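Local coordinates for AgaA (PDB 6HLX), which binds the opine agropinic acid as a periplasmic substrate-binding protein and probably hands it to an ABC transporter for import, at residues N409-Q412 / I413-L416. Residues are numbered along the deposited sequence; the frame is centred on the assembly and turned at random.
Sequences NDQQ and INDL
Asp410 is the N-cap of helix 411-422, and its side chain closes the first turn by accepting from Ile413 N. The bond from Ile413 N to Asp410 OD2 is 3.0 Å long. Its N-H...O angle is 151°. OD2 is met on its anti side, and the donor lies 35° out of the carboxylate plane. The carboxylate reaches this amide because CG stands anti to the backbone N of Asp410 (chi1 177°), which carries the carboxylate forward, beside its own carbonyl carbon, toward the first turn. Asp410 OD2 also lies 3.4 Å from Ile413 CG1, on the CG1-CD1 arm, and the two side chains cross at about a right angle.

The regular helical bonds begin at the cap itself. Asn414 N donates to Asp410 O at 2.9 Å. Asp415 N follows with Gln411 O, and Leu416 N with Gln412 O. Asp410 thus ties down two successive amides, one through its carboxylate and one through its carbonyl. The helix N-terminus would be expected to favour the negative charge of Asp410.

On the exposed side, the Gln411 chain bends at chi2 and brings its amide over the next turn. There Gln411 NE2 comes within 2.8 Å of Asp415 OD1. The amide and carboxylate planes are steeply inclined to each other.

OD2 of Asp410 also forms a salt bridge with Arg439 NE of helix 426-443, which links the cap to that helix. Ile413 packs against Phe436 and Arg439 of that helix and against Phe408, while Asn414 touches Tyr394 in a loop.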
ATOM      1  N   ASN A 409      15.535 -10.197  10.197  1.00 23.78           N
ATOM      2  CA  ASN A 409      15.621 -11.496   9.536  1.00 24.31           C
ATOM      3  C   ASN A 409      15.649 -12.575  10.613  1.00 29.17           C
ATOM      4  O   ASN A 409      16.654 -12.723  11.303  1.00 32.53           O
ATOM      5  CB  ASN A 409      16.904 -11.531   8.665  1.00 25.41           C
ATOM      6  CG  ASN A 409      17.061 -12.695   7.714  1.00 42.59           C
ATOM      7  OD1 ASN A 409      16.126 -13.438   7.421  1.00 28.34           O
ATOM      8  ND2 ASN A 409      18.265 -12.858   7.183  1.00 41.13           N
ATOM      9  N   ASP A 410      14.513 -13.258  10.823  1.00 23.29           N
ATOM     10  CA  ASP A 410      14.425 -14.351  11.804  1.00 22.32           C
ATOM     11  C   ASP A 410      14.139 -15.662  11.067  1.00 27.02           C
ATOM     12  O   ASP A 410      13.135 -15.748  10.342  1.00 24.58           O
ATOM     13  CB  ASP A 410      13.334 -14.062  12.851  1.00 22.09           C
ATOM     14  CG  ASP A 410      13.165 -15.203  13.838  1.00 28.14           C
ATOM     15  OD1 ASP A 410      14.082 -15.413  14.671  1.00 28.80           O
ATOM     16  OD2 ASP A 410      12.090 -15.848  13.825  1.00 27.20           O
ATOM     17  N   GLN A 411      14.999 -16.688  11.261  1.00 25.13           N
ATOM     18  CA  GLN A 411      14.822 -17.945  10.541  1.00 26.14           C
ATOM     19  C   GLN A 411      13.507 -18.635  10.869  1.00 28.25           C
ATOM     20  O   GLN A 411      12.870 -19.149   9.948  1.00 27.91           O
ATOM     21  CB  GLN A 411      16.034 -18.895  10.714  1.00 29.03           C
ATOM     22  CG  GLN A 411      16.205 -19.927   9.563  1.00 43.80           C
ATOM     23  CD  GLN A 411      15.959 -19.436   8.134  1.00 71.10           C
ATOM     24  OE1 GLN A 411      16.279 -18.302   7.734  1.00 67.35           O
ATOM     25  NE2 GLN A 411      15.374 -20.296   7.318  1.00 62.14           N
ATOM     26  N   GLN A 412      13.084 -18.653  12.153  1.00 25.70           N
ATOM     27  CA  GLN A 412      11.813 -19.330  12.491  1.00 25.11           C
ATOM     28  C   GLN A 412      10.641 -18.676  11.767  1.00 26.61           C
ATOM     29  O   GLN A 412       9.781 -19.382  11.223  1.00 24.88           O
ATOM     30  CB  GLN A 412      11.568 -19.352  14.000  1.00 26.27           C
ATOM     31  CG  GLN A 412      12.447 -20.356  14.736  1.00 36.80           C
ATOM     32  CD  GLN A 412      12.193 -20.288  16.224  1.00 50.85           C
ATOM     33  OE1 GLN A 412      11.046 -20.266  16.684  1.00 44.27           O
ATOM     34  NE2 GLN A 412      13.259 -20.225  17.006  1.00 44.55           N
ATOM     35  N   ILE A 413      10.622 -17.332  11.727  1.00 22.53           N
ATOM     36  CA  ILE A 413       9.567 -16.590  11.024  1.00 21.11           C
ATOM     37  C   ILE A 413       9.627 -16.905   9.526  1.00 23.60           C
ATOM     38  O   ILE A 413       8.588 -17.184   8.933  1.00 23.27           O
ATOM     39  CB  ILE A 413       9.658 -15.059  11.326  1.00 23.42           C
ATOM     40  CG1 ILE A 413       9.031 -14.758  12.700  1.00 24.23           C
ATOM     41  CG2 ILE A 413       8.957 -14.224  10.229  1.00 23.09           C
ATOM     42  CD1 ILE A 413       9.179 -13.323  13.206  1.00 26.81           C
ATOM     43  N   ASN A 414      10.839 -16.895   8.919  1.00 21.92           N
ATOM     44  CA  ASN A 414      10.988 -17.184   7.483  1.00 22.15           C
ATOM     45  C   ASN A 414      10.430 -18.560   7.137  1.00 25.07           C
ATOM     46  O   ASN A 414       9.698 -18.703   6.155  1.00 23.84           O
ATOM     47  CB  ASN A 414      12.448 -17.098   7.044  1.00 22.64           C
ATOM     48  CG  ASN A 414      13.063 -15.722   7.115  1.00 25.00           C
ATOM     49  OD1 ASN A 414      14.298 -15.582   7.116  1.00 29.53           O
ATOM     50  ND2 ASN A 414      12.247 -14.691   7.173  1.00 19.87           N
ATOM     51  N   ASP A 415      10.795 -19.565   7.951  1.00 23.52           N
ATOM     52  CA  ASP A 415      10.372 -20.954   7.740  1.00 23.21           C
ATOM     53  C   ASP A 415       8.866 -21.094   7.812  1.00 25.55           C
ATOM     54  O   ASP A 415       8.278 -21.749   6.949  1.00 25.86           O
ATOM     55  CB  ASP A 415      11.077 -21.888   8.739  1.00 24.37           C
ATOM     56  CG  ASP A 415      12.557 -22.033   8.460  1.00 33.48           C
ATOM     57  OD1 ASP A 415      12.986 -21.691   7.333  1.00 34.19           O
ATOM     58  OD2 ASP A 415      13.284 -22.530   9.350  1.00 36.12           O
ATOM     59  N   LEU A 416       8.236 -20.423   8.784  1.00 21.50           N
ATOM     60  CA  LEU A 416       6.782 -20.461   8.938  1.00 20.18           C
ATOM     61  C   LEU A 416       6.105 -19.758   7.763  1.00 24.63           C
ATOM     62  O   LEU A 416       5.141 -20.292   7.207  1.00 22.98           O
ATOM     63  CB  LEU A 416       6.334 -19.825  10.264  1.00 20.00           C
ATOM     64  CG  LEU A 416       6.589 -20.675  11.519  1.00 25.19           C
ATOM     65  CD1 LEU A 416       6.483 -19.819  12.771  1.00 26.42           C
ATOM     66  CD2 LEU A 416       5.642 -21.898  11.585  1.00 26.15           C
TER